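Local atomic coordinates of rhodopsin (Todarodes pacificus, PDB entry 2Z73), a protein that uses retinal to sense light for vision and, when illuminated, activates G-protein signalling that switches on phospholipase C. Residues A[214-217]-A[218-222]; A[123-126]-A[127-131]; A[208-211]-A[212-215]. All coordinates share one frame; numbering follows the deposited sequence.

How the contacts relate
All three contacts are local helix turns, and together they illustrate how two transmembrane helices meet beside a chromophore. Contacts 3 and 1 follow one another on helix 195-224, share L214 and I215, and have centres about 10 Å apart; contact 2 lies on the neighbouring helix 104-138, its centre about 10 Å from each of theirs. The helices are joined by M124 CE against P212 CB at 3.5 Å, by I131 CG1 against I215 CG2 at 3.8 Å, and by Y220 CE2 against S130 CB at 3.4 Å. Contact 3 touches retinal through F209; the side chain of I123 in contact 2 comes within about 5 Å of it, and that of I216 in contact 1 within about 11 Å.

Contact 1 (A[214-217]-A[218-222]); sequences LIIF and FCYFN
The carbonyl oxygen of I216 is gripped by two amides. Y220 N lies 2.8 Å from I216 O, nearly along the C=O axis, in a bond close to straight (166° at the hydrogen), whereas C219 N stands above the carbonyl plane at the same distance. C219 N is itself shared, since it also donates to I215 O at 2.9 Å, so the turn mixes i to i+4 and i to i+3 bonding. Just before it, F218 N donates to L214 O at 2.8 Å.

This is the cytoplasmic part of transmembrane helix 5 in a class A receptor, and its two sides differ. Y220, eight residues beyond P212, matches the helix 5 tyrosine found in many relatives; it packs inward on S130 of helix 104-138 and on S263 and I264 of helix 246-286. I216 CG2 meets the Y220 ring at its edge, in plane, 3.3 Å from CD2, with the two side chains crossing at a slant.

On the outer surface, consistent with lipid exposure, F217 and F221 lie side by side. Both carry CG opposite the backbone N (chi1 168° for F217), which points them the same way. Their rings are almost parallel but slid apart, with centroids separated by 4.9 Å and little overlap; instead F221 CB sits over the centre of the F217 face as a CH-pi contact, 3.8 Å from the centroid.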
ATOM      1  N   LEU A 214      12.626   3.974   5.837  1.00 59.91           N
ATOM      2  CA  LEU A 214      14.058   4.198   5.688  1.00 61.71           C
ATOM      3  C   LEU A 214      14.556   3.554   4.401  1.00 62.36           C
ATOM      4  O   LEU A 214      15.314   4.160   3.639  1.00 62.13           O
ATOM      5  CB  LEU A 214      14.809   3.630   6.891  1.00 63.98           C
ATOM      6  CG  LEU A 214      14.560   4.358   8.216  1.00 67.73           C
ATOM      7  CD1 LEU A 214      15.200   3.584   9.363  1.00 69.53           C
ATOM      8  CD2 LEU A 214      15.127   5.768   8.139  1.00 68.18           C
ATOM      9  N   ILE A 215      14.130   2.320   4.160  1.00 62.60           N
ATOM     10  CA  ILE A 215      14.519   1.615   2.946  1.00 60.71           C
ATOM     11  C   ILE A 215      14.062   2.453   1.755  1.00 60.09           C
ATOM     12  O   ILE A 215      14.822   2.689   0.821  1.00 60.94           O
ATOM     13  CB  ILE A 215      13.863   0.227   2.879  1.00 61.70           C
ATOM     14  CG1 ILE A 215      14.370  -0.639   4.028  1.00 63.31           C
ATOM     15  CG2 ILE A 215      14.185  -0.437   1.564  1.00 61.28           C
ATOM     16  CD1 ILE A 215      13.744  -2.018   4.076  1.00 65.32           C
ATOM     17  N   ILE A 216      12.815   2.905   1.797  1.00 59.22           N
ATOM     18  CA  ILE A 216      12.277   3.727   0.722  1.00 60.42           C
ATOM     19  C   ILE A 216      13.183   4.934   0.464  1.00 61.54           C
ATOM     20  O   ILE A 216      13.818   5.016  -0.584  1.00 58.27           O
ATOM     21  CB  ILE A 216      10.843   4.210   1.061  1.00 59.25           C
ATOM     22  CG1 ILE A 216       9.872   3.030   0.985  1.00 58.17           C
ATOM     23  CG2 ILE A 216      10.418   5.306   0.106  1.00 55.69           C
ATOM     24  CD1 ILE A 216       8.553   3.274   1.672  1.00 59.17           C
ATOM     25  N   PHE A 217      13.254   5.855   1.425  1.00 65.78           N
ATOM     26  CA  PHE A 217      14.084   7.056   1.296  1.00 69.89           C
ATOM     27  C   PHE A 217      15.522   6.757   0.881  1.00 69.08           C
ATOM     28  O   PHE A 217      16.083   7.449   0.022  1.00 66.65           O
ATOM     29  CB  PHE A 217      14.082   7.863   2.611  1.00 72.25           C
ATOM     30  CG  PHE A 217      15.133   8.955   2.664  1.00 75.66           C
ATOM     31  CD1 PHE A 217      16.426   8.681   3.104  1.00 75.30           C
ATOM     32  CD2 PHE A 217      14.830  10.254   2.262  1.00 75.62           C
ATOM     33  CE1 PHE A 217      17.402   9.679   3.147  1.00 72.60           C
ATOM     34  CE2 PHE A 217      15.804  11.258   2.303  1.00 76.45           C
ATOM     35  CZ  PHE A 217      17.091  10.966   2.747  1.00 73.24           C
ATOM     36  N   PHE A 218      16.117   5.736   1.493  1.00 68.83           N
ATOM     37  CA  PHE A 218      17.489   5.347   1.181  1.00 69.89           C
ATOM     38  C   PHE A 218      17.628   4.924  -0.271  1.00 69.74           C
ATOM     39  O   PHE A 218      18.689   5.071  -0.860  1.00 69.93           O
ATOM     40  CB  PHE A 218      17.937   4.202   2.097  1.00 72.27           C
ATOM     41  CG  PHE A 218      19.270   3.604   1.725  1.00 72.73           C
ATOM     42  CD1 PHE A 218      19.366   2.661   0.706  1.00 72.39           C
ATOM     43  CD2 PHE A 218      20.429   3.985   2.394  1.00 72.52           C
ATOM     44  CE1 PHE A 218      20.595   2.108   0.362  1.00 72.63           C
ATOM     45  CE2 PHE A 218      21.661   3.438   2.058  1.00 71.71           C
ATOM     46  CZ  PHE A 218      21.745   2.498   1.041  1.00 73.39           C
ATOM     47  N   CYS A 219      16.551   4.389  -0.838  1.00 71.65           N
ATOM     48  CA  CYS A 219      16.555   3.942  -2.228  1.00 72.05           C
ATOM     49  C   CYS A 219      16.234   5.073  -3.194  1.00 72.40           C
ATOM     50  O   CYS A 219      16.889   5.223  -4.222  1.00 71.90           O
ATOM     51  CB  CYS A 219      15.552   2.802  -2.430  1.00 72.32           C
ATOM     52  SG  CYS A 219      16.108   1.191  -1.826  1.00 70.07           S
ATOM     53  N   TYR A 220      15.222   5.865  -2.872  1.00 73.80           N
ATOM     54  CA  TYR A 220      14.862   6.953  -3.756  1.00 78.15           C
ATOM     55  C   TYR A 220      15.842   8.097  -3.649  1.00 78.51           C
ATOM     56  O   TYR A 220      16.240   8.668  -4.662  1.00 78.19           O
ATOM     57  CB  TYR A 220      13.432   7.420  -3.478  1.00 81.98           C
ATOM     58  CG  TYR A 220      12.429   6.372  -3.904  1.00 87.40           C
ATOM     59  CD1 TYR A 220      12.378   5.933  -5.226  1.00 87.81           C
ATOM     60  CD2 TYR A 220      11.591   5.762  -2.976  1.00 90.10           C
ATOM     61  CE1 TYR A 220      11.526   4.912  -5.612  1.00 90.18           C
ATOM     62  CE2 TYR A 220      10.733   4.737  -3.352  1.00 92.83           C
ATOM     63  CZ  TYR A 220      10.707   4.313  -4.671  1.00 93.35           C
ATOM     64  OH  TYR A 220       9.880   3.275  -5.044  1.00 96.41           O
ATOM     65  N   PHE A 221      16.254   8.430  -2.431  1.00 80.13           N
ATOM     66  CA  PHE A 221      17.216   9.511  -2.283  1.00 83.50           C
ATOM     67  C   PHE A 221      18.502   9.083  -2.979  1.00 83.18           C
ATOM     68  O   PHE A 221      19.307   9.919  -3.392  1.00 83.47           O
ATOM     69  CB  PHE A 221      17.506   9.799  -0.812  1.00 86.55           C
ATOM     70  CG  PHE A 221      18.443  10.954  -0.604  1.00 89.08           C
ATOM     71  CD1 PHE A 221      18.061  12.244  -0.962  1.00 89.68           C
ATOM     72  CD2 PHE A 221      19.712  10.756  -0.071  1.00 89.72           C
ATOM     73  CE1 PHE A 221      18.927  13.318  -0.790  1.00 91.30           C
ATOM     74  CE2 PHE A 221      20.586  11.823   0.105  1.00 90.52           C
ATOM     75  CZ  PHE A 221      20.193  13.108  -0.255  1.00 91.23           C
ATOM     76  N   ASN A 222      18.671   7.769  -3.109  1.00 81.30           N
ATOM     77  CA  ASN A 222      19.851   7.182  -3.739  1.00 78.29           C
ATOM     78  C   ASN A 222      19.700   7.188  -5.255  1.00 77.12           C
ATOM     79  O   ASN A 222      20.677   7.083  -5.990  1.00 76.75           O
ATOM     80  CB  ASN A 222      20.042   5.748  -3.247  1.00 75.94           C
ATOM     81  CG  ASN A 222      21.481   5.290  -3.325  1.00 75.00           C
ATOM     82  OD1 ASN A 222      22.119   5.372  -4.374  1.00 73.20           O
ATOM     83  ND2 ASN A 222      22.000   4.795  -2.207  1.00 72.13           N
TER

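Contact 2 (A[123-126]-A[127-131]); sequences IMTM and AMISI
From I123 to S130 the backbone forms regular i to i+4 helix bonds, with A127 N, M128 N, I129 N and S130 N donating in turn to I123 O, M124 O, T125 O and M126 O. Among them I129 N approaches T125 O in the carbonyl plane, at 2.9 Å.

Two methionines carry the side-chain contact. M124 has CG opposite the backbone N (chi1 -167°) and then bends at both following torsions, a shape that lays its sulfur against two methyl groups of the next turn: M124 SD is 3.6 Å from M128 CE and 3.7 Å from A127 CB. M128 is also bent, and its CE reaches back to lie 3.6 Å from M124 O. Beyond the turn M128 rests on F158 and V159 of helix 149-167 and on F72 of helix 70-87. With an alanine in place of M128, the sulfur of M124 is likely to lose its methyl mate, and a gap would probably open towards F158 and F72.

I129 CG1 packs 3.2 Å from T125 O, while the hydroxyl of T125 turns back to bond to M121 O, with a weak second bond from N75. On the side facing helix 195-224, S130 touches C219 and Y220.

With every residue that takes part buried, this part of the helix belongs to the central third helix of the seven-helix bundle; I123, against F270, together with P212, matches the P-I-F motif that links helices 3, 5 and 6 in class A receptors.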
ATOM      1  N   ILE A 123       3.512  -1.321   2.582  1.00 51.64           N
ATOM      2  CA  ILE A 123       4.697  -0.457   2.574  1.00 53.82           C
ATOM      3  C   ILE A 123       5.974  -1.266   2.415  1.00 52.80           C
ATOM      4  O   ILE A 123       6.886  -0.857   1.695  1.00 52.74           O
ATOM      5  CB  ILE A 123       4.854   0.363   3.863  1.00 56.37           C
ATOM      6  CG1 ILE A 123       3.861  -0.124   4.917  1.00 58.22           C
ATOM      7  CG2 ILE A 123       4.724   1.845   3.552  1.00 55.13           C
ATOM      8  CD1 ILE A 123       4.104   0.444   6.290  1.00 60.13           C
ATOM      9  N   MET A 124       6.056  -2.409   3.086  1.00 53.55           N
ATOM     10  CA  MET A 124       7.262  -3.224   2.973  1.00 54.40           C
ATOM     11  C   MET A 124       7.396  -3.759   1.545  1.00 54.77           C
ATOM     12  O   MET A 124       8.511  -3.925   1.033  1.00 54.74           O
ATOM     13  CB  MET A 124       7.240  -4.379   3.972  1.00 52.57           C
ATOM     14  CG  MET A 124       8.577  -5.067   4.107  1.00 53.91           C
ATOM     15  SD  MET A 124       9.945  -3.892   4.314  1.00 54.29           S
ATOM     16  CE  MET A 124       9.918  -3.606   6.060  1.00 52.31           C
ATOM     17  N   THR A 125       6.261  -4.027   0.901  1.00 52.42           N
ATOM     18  CA  THR A 125       6.304  -4.510  -0.467  1.00 50.91           C
ATOM     19  C   THR A 125       6.834  -3.345  -1.279  1.00 49.72           C
ATOM     20  O   THR A 125       7.691  -3.523  -2.138  1.00 46.60           O
ATOM     21  CB  THR A 125       4.911  -4.903  -1.009  1.00 50.86           C
ATOM     22  OG1 THR A 125       4.388  -5.990  -0.249  1.00 50.78           O
ATOM     23  CG2 THR A 125       5.008  -5.329  -2.465  1.00 47.59           C
ATOM     24  N   MET A 126       6.317  -2.151  -1.001  1.00 50.05           N
ATOM     25  CA  MET A 126       6.778  -0.967  -1.712  1.00 52.27           C
ATOM     26  C   MET A 126       8.283  -0.827  -1.478  1.00 53.64           C
ATOM     27  O   MET A 126       9.028  -0.457  -2.384  1.00 52.59           O
ATOM     28  CB  MET A 126       6.026   0.284  -1.242  1.00 51.31           C
ATOM     29  CG  MET A 126       4.624   0.405  -1.828  1.00 52.04           C
ATOM     30  SD  MET A 126       3.716   1.892  -1.314  1.00 56.93           S
ATOM     31  CE  MET A 126       2.088   1.222  -0.941  1.00 54.16           C
ATOM     32  N   ALA A 127       8.731  -1.156  -0.268  1.00 54.04           N
ATOM     33  CA  ALA A 127      10.152  -1.082   0.043  1.00 53.60           C
ATOM     34  C   ALA A 127      10.920  -1.981  -0.937  1.00 55.66           C
ATOM     35  O   ALA A 127      11.905  -1.549  -1.541  1.00 57.40           O
ATOM     36  CB  ALA A 127      10.401  -1.530   1.478  1.00 55.96           C
ATOM     37  N   MET A 128      10.466  -3.226  -1.096  1.00 55.64           N
ATOM     38  CA  MET A 128      11.111  -4.160  -2.012  1.00 55.03           C
ATOM     39  C   MET A 128      11.085  -3.597  -3.428  1.00 55.92           C
ATOM     40  O   MET A 128      11.990  -3.850  -4.235  1.00 54.67           O
ATOM     41  CB  MET A 128      10.395  -5.510  -2.017  1.00 56.16           C
ATOM     42  CG  MET A 128      10.352  -6.202  -0.681  1.00 58.22           C
ATOM     43  SD  MET A 128      11.985  -6.285   0.062  1.00 63.61           S
ATOM     44  CE  MET A 128      11.596  -5.740   1.712  1.00 61.34           C
ATOM     45  N   ILE A 129      10.036  -2.843  -3.741  1.00 56.68           N
ATOM     46  CA  ILE A 129       9.921  -2.264  -5.062  1.00 58.09           C
ATOM     47  C   ILE A 129      10.908  -1.120  -5.199  1.00 59.58           C
ATOM     48  O   ILE A 129      11.483  -0.911  -6.268  1.00 60.85           O
ATOM     49  CB  ILE A 129       8.510  -1.726  -5.332  1.00 57.54           C
ATOM     50  CG1 ILE A 129       7.498  -2.872  -5.293  1.00 58.96           C
ATOM     51  CG2 ILE A 129       8.474  -1.037  -6.698  1.00 57.74           C
ATOM     52  CD1 ILE A 129       6.046  -2.427  -5.453  1.00 56.78           C
ATOM     53  N   SER A 130      11.109  -0.383  -4.112  1.00 59.39           N
ATOM     54  CA  SER A 130      12.032   0.744  -4.117  1.00 59.21           C
ATOM     55  C   SER A 130      13.462   0.237  -4.267  1.00 58.89           C
ATOM     56  O   SER A 130      14.337   0.949  -4.767  1.00 61.70           O
ATOM     57  CB  SER A 130      11.910   1.543  -2.820  1.00 59.60           C
ATOM     58  OG  SER A 130      12.421   0.804  -1.725  1.00 61.77           O
ATOM     59  N   ILE A 131      13.693  -0.998  -3.831  1.00 54.87           N
ATOM     60  CA  ILE A 131      15.011  -1.602  -3.920  1.00 51.75           C
ATOM     61  C   ILE A 131      15.299  -1.993  -5.360  1.00 54.24           C
ATOM     62  O   ILE A 131      16.399  -1.770  -5.878  1.00 54.61           O
ATOM     63  CB  ILE A 131      15.100  -2.839  -3.032  1.00 49.74           C
ATOM     64  CG1 ILE A 131      14.927  -2.427  -1.570  1.00 48.66           C
ATOM     65  CG2 ILE A 131      16.415  -3.534  -3.239  1.00 49.85           C
ATOM     66  CD1 ILE A 131      14.991  -3.577  -0.599  1.00 51.33           C
TER

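Contact 3 (A[208-211]-A[212-215]); sequences GFFG and PILI. With RET (retinal), chain D.
Apolar contacts centre on F209, whose ring is held between I213 and retinal. I213 CD1 lies over one face in a CH-pi contact, 3.7 Å from the ring centroid and 18° off the normal, displaced towards the rim; its nearest ring atom is F209 CE1. Retinal covers the opposite face with its cyclohexenyl ring: C3 sits over the centre of the F209 ring, and C2 comes within 3.7 Å of F209 CD2. The ring reaches this place because CG stands opposite the backbone N (chi1 -168°), and I213, with an extended chain, crosses it at a slant. The sandwich should restrict how far the phenyl ring can tilt. The same I213 methyl also meets the edge of the F210 ring, more loosely, 4.5 Å from CD1. F270, L271 and S275 of helix 246-286 and I123 of helix 104-138 also touch F209, a residue of the retinal pocket.

The backbone here is a worked example of the irregular fifth helix of class A receptors: a wider pi-type turn at 208-210 runs into a kink at P212, the proline position of the P-I-F motif. Having no N-H, P212 gives no bond to the turn before, and its ring instead presses on that turn's carbonyls, CG lying 3.1 Å from F209 O and 3.3 Å from G208 O.

Hydrogen bonding is correspondingly uneven. L214 N donates to F210 O at 3.0 Å, nearly in line with the carbonyl, and more weakly to G211 O. The bonds beside it are stretched: I213 N to F209 O and I215 N to G211 O are each 3.4 Å and weak.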
ATOM      1  N   GLY A 208       7.330  -1.664  12.031  1.00 62.39           N
ATOM      2  CA  GLY A 208       6.370  -1.790  10.956  1.00 63.95           C
ATOM      3  C   GLY A 208       6.289  -0.611  10.009  1.00 65.37           C
ATOM      4  O   GLY A 208       6.180  -0.796   8.799  1.00 67.15           O
ATOM      5  N   PHE A 209       6.350   0.602  10.547  1.00 65.66           N
ATOM      6  CA  PHE A 209       6.237   1.804   9.732  1.00 63.95           C
ATOM      7  C   PHE A 209       7.565   2.476   9.361  1.00 64.54           C
ATOM      8  O   PHE A 209       7.978   2.433   8.198  1.00 65.28           O
ATOM      9  CB  PHE A 209       5.314   2.790  10.450  1.00 65.10           C
ATOM     10  CG  PHE A 209       4.878   3.955   9.606  1.00 67.31           C
ATOM     11  CD1 PHE A 209       4.682   3.810   8.234  1.00 67.50           C
ATOM     12  CD2 PHE A 209       4.609   5.188  10.193  1.00 66.21           C
ATOM     13  CE1 PHE A 209       4.223   4.880   7.465  1.00 66.88           C
ATOM     14  CE2 PHE A 209       4.150   6.260   9.431  1.00 64.11           C
ATOM     15  CZ  PHE A 209       3.957   6.104   8.065  1.00 65.44           C
ATOM     16  N   PHE A 210       8.235   3.095  10.330  1.00 62.53           N
ATOM     17  CA  PHE A 210       9.501   3.773  10.056  1.00 59.17           C
ATOM     18  C   PHE A 210      10.505   2.893   9.321  1.00 56.57           C
ATOM     19  O   PHE A 210      11.246   3.362   8.461  1.00 56.90           O
ATOM     20  CB  PHE A 210      10.136   4.276  11.358  1.00 59.41           C
ATOM     21  CG  PHE A 210       9.258   5.217  12.138  1.00 61.92           C
ATOM     22  CD1 PHE A 210       8.523   6.204  11.485  1.00 61.01           C
ATOM     23  CD2 PHE A 210       9.186   5.136  13.525  1.00 62.26           C
ATOM     24  CE1 PHE A 210       7.731   7.095  12.201  1.00 61.53           C
ATOM     25  CE2 PHE A 210       8.397   6.025  14.250  1.00 61.87           C
ATOM     26  CZ  PHE A 210       7.669   7.007  13.584  1.00 62.21           C
ATOM     27  N   GLY A 211      10.525   1.613   9.663  1.00 55.17           N
ATOM     28  CA  GLY A 211      11.449   0.697   9.029  1.00 52.76           C
ATOM     29  C   GLY A 211      11.478   0.796   7.519  1.00 52.29           C
ATOM     30  O   GLY A 211      12.424   1.351   6.960  1.00 51.84           O
ATOM     31  N   PRO A 212      10.456   0.266   6.828  1.00 53.44           N
ATOM     32  CA  PRO A 212      10.370   0.298   5.365  1.00 53.77           C
ATOM     33  C   PRO A 212      10.512   1.708   4.803  1.00 53.76           C
ATOM     34  O   PRO A 212      10.937   1.901   3.665  1.00 52.21           O
ATOM     35  CB  PRO A 212       8.999  -0.319   5.084  1.00 56.06           C
ATOM     36  CG  PRO A 212       8.214   0.003   6.335  1.00 56.09           C
ATOM     37  CD  PRO A 212       9.222  -0.284   7.412  1.00 53.76           C
ATOM     38  N   ILE A 213      10.159   2.698   5.607  1.00 55.03           N
ATOM     39  CA  ILE A 213      10.292   4.076   5.170  1.00 56.73           C
ATOM     40  C   ILE A 213      11.766   4.375   4.906  1.00 58.05           C
ATOM     41  O   ILE A 213      12.119   4.950   3.877  1.00 56.26           O
ATOM     42  CB  ILE A 213       9.757   5.050   6.225  1.00 55.79           C
ATOM     43  CG1 ILE A 213       8.228   4.935   6.293  1.00 56.31           C
ATOM     44  CG2 ILE A 213      10.213   6.454   5.901  1.00 55.32           C
ATOM     45  CD1 ILE A 213       7.543   5.993   7.136  1.00 57.79           C
ATOM     46  N   LEU A 214      12.626   3.974   5.837  1.00 59.91           N
ATOM     47  CA  LEU A 214      14.058   4.198   5.688  1.00 61.71           C
ATOM     48  C   LEU A 214      14.556   3.554   4.401  1.00 62.36           C
ATOM     49  O   LEU A 214      15.314   4.160   3.639  1.00 62.13           O
ATOM     50  CB  LEU A 214      14.809   3.630   6.891  1.00 63.98           C
ATOM     51  CG  LEU A 214      14.560   4.358   8.216  1.00 67.73           C
ATOM     52  CD1 LEU A 214      15.200   3.584   9.363  1.00 69.53           C
ATOM     53  CD2 LEU A 214      15.127   5.768   8.139  1.00 68.18           C
ATOM     54  N   ILE A 215      14.130   2.320   4.160  1.00 62.60           N
ATOM     55  CA  ILE A 215      14.519   1.615   2.946  1.00 60.71           C
ATOM     56  C   ILE A 215      14.062   2.453   1.755  1.00 60.09           C
ATOM     57  O   ILE A 215      14.822   2.689   0.821  1.00 60.94           O
ATOM     58  CB  ILE A 215      13.863   0.227   2.879  1.00 61.70           C
ATOM     59  CG1 ILE A 215      14.370  -0.639   4.028  1.00 63.31           C
ATOM     60  CG2 ILE A 215      14.185  -0.437   1.564  1.00 61.28           C
ATOM     61  CD1 ILE A 215      13.744  -2.018   4.076  1.00 65.32           C
TER
HETATM   62  C1  RET D1000       0.707   2.588  12.109  1.00 54.64           C
HETATM   63  C2  RET D1000       1.401   3.751  11.345  1.00 56.03           C
HETATM   64  C3  RET D1000       1.018   3.897   9.882  1.00 59.21           C
HETATM   65  C4  RET D1000       1.140   2.577   9.101  1.00 58.46           C
HETATM   66  C5  RET D1000       0.491   1.396   9.824  1.00 58.59           C
HETATM   67  C6  RET D1000       0.282   1.379  11.180  1.00 57.36           C
HETATM   68  C7  RET D1000      -0.380   0.204  11.888  1.00 56.24           C
HETATM   69  C8  RET D1000      -1.741  -0.124  11.790  1.00 54.05           C
HETATM   70  C9  RET D1000      -2.526  -1.242  12.333  1.00 52.16           C
HETATM   71  C10 RET D1000      -3.817  -1.195  11.978  1.00 49.84           C
HETATM   72  C11 RET D1000      -4.910  -2.109  12.229  1.00 47.63           C
HETATM   73  C12 RET D1000      -6.213  -1.991  11.831  1.00 49.35           C
HETATM   74  C13 RET D1000      -7.028  -0.912  11.148  1.00 46.46           C
HETATM   75  C14 RET D1000      -8.329  -1.155  10.802  1.00 41.26           C
HETATM   76  C15 RET D1000      -9.190  -0.158  10.156  1.00 39.18           C
HETATM   77  C16 RET D1000       1.631   2.104  13.228  1.00 52.61           C
HETATM   78  C17 RET D1000      -0.522   3.235  12.827  1.00 51.45           C
HETATM   79  C18 RET D1000       0.138   0.318   8.833  1.00 58.95           C
HETATM   80  C19 RET D1000      -1.864  -2.322  13.165  1.00 49.13           C
HETATM   81  C20 RET D1000      -6.319   0.434  10.884  1.00 45.59           C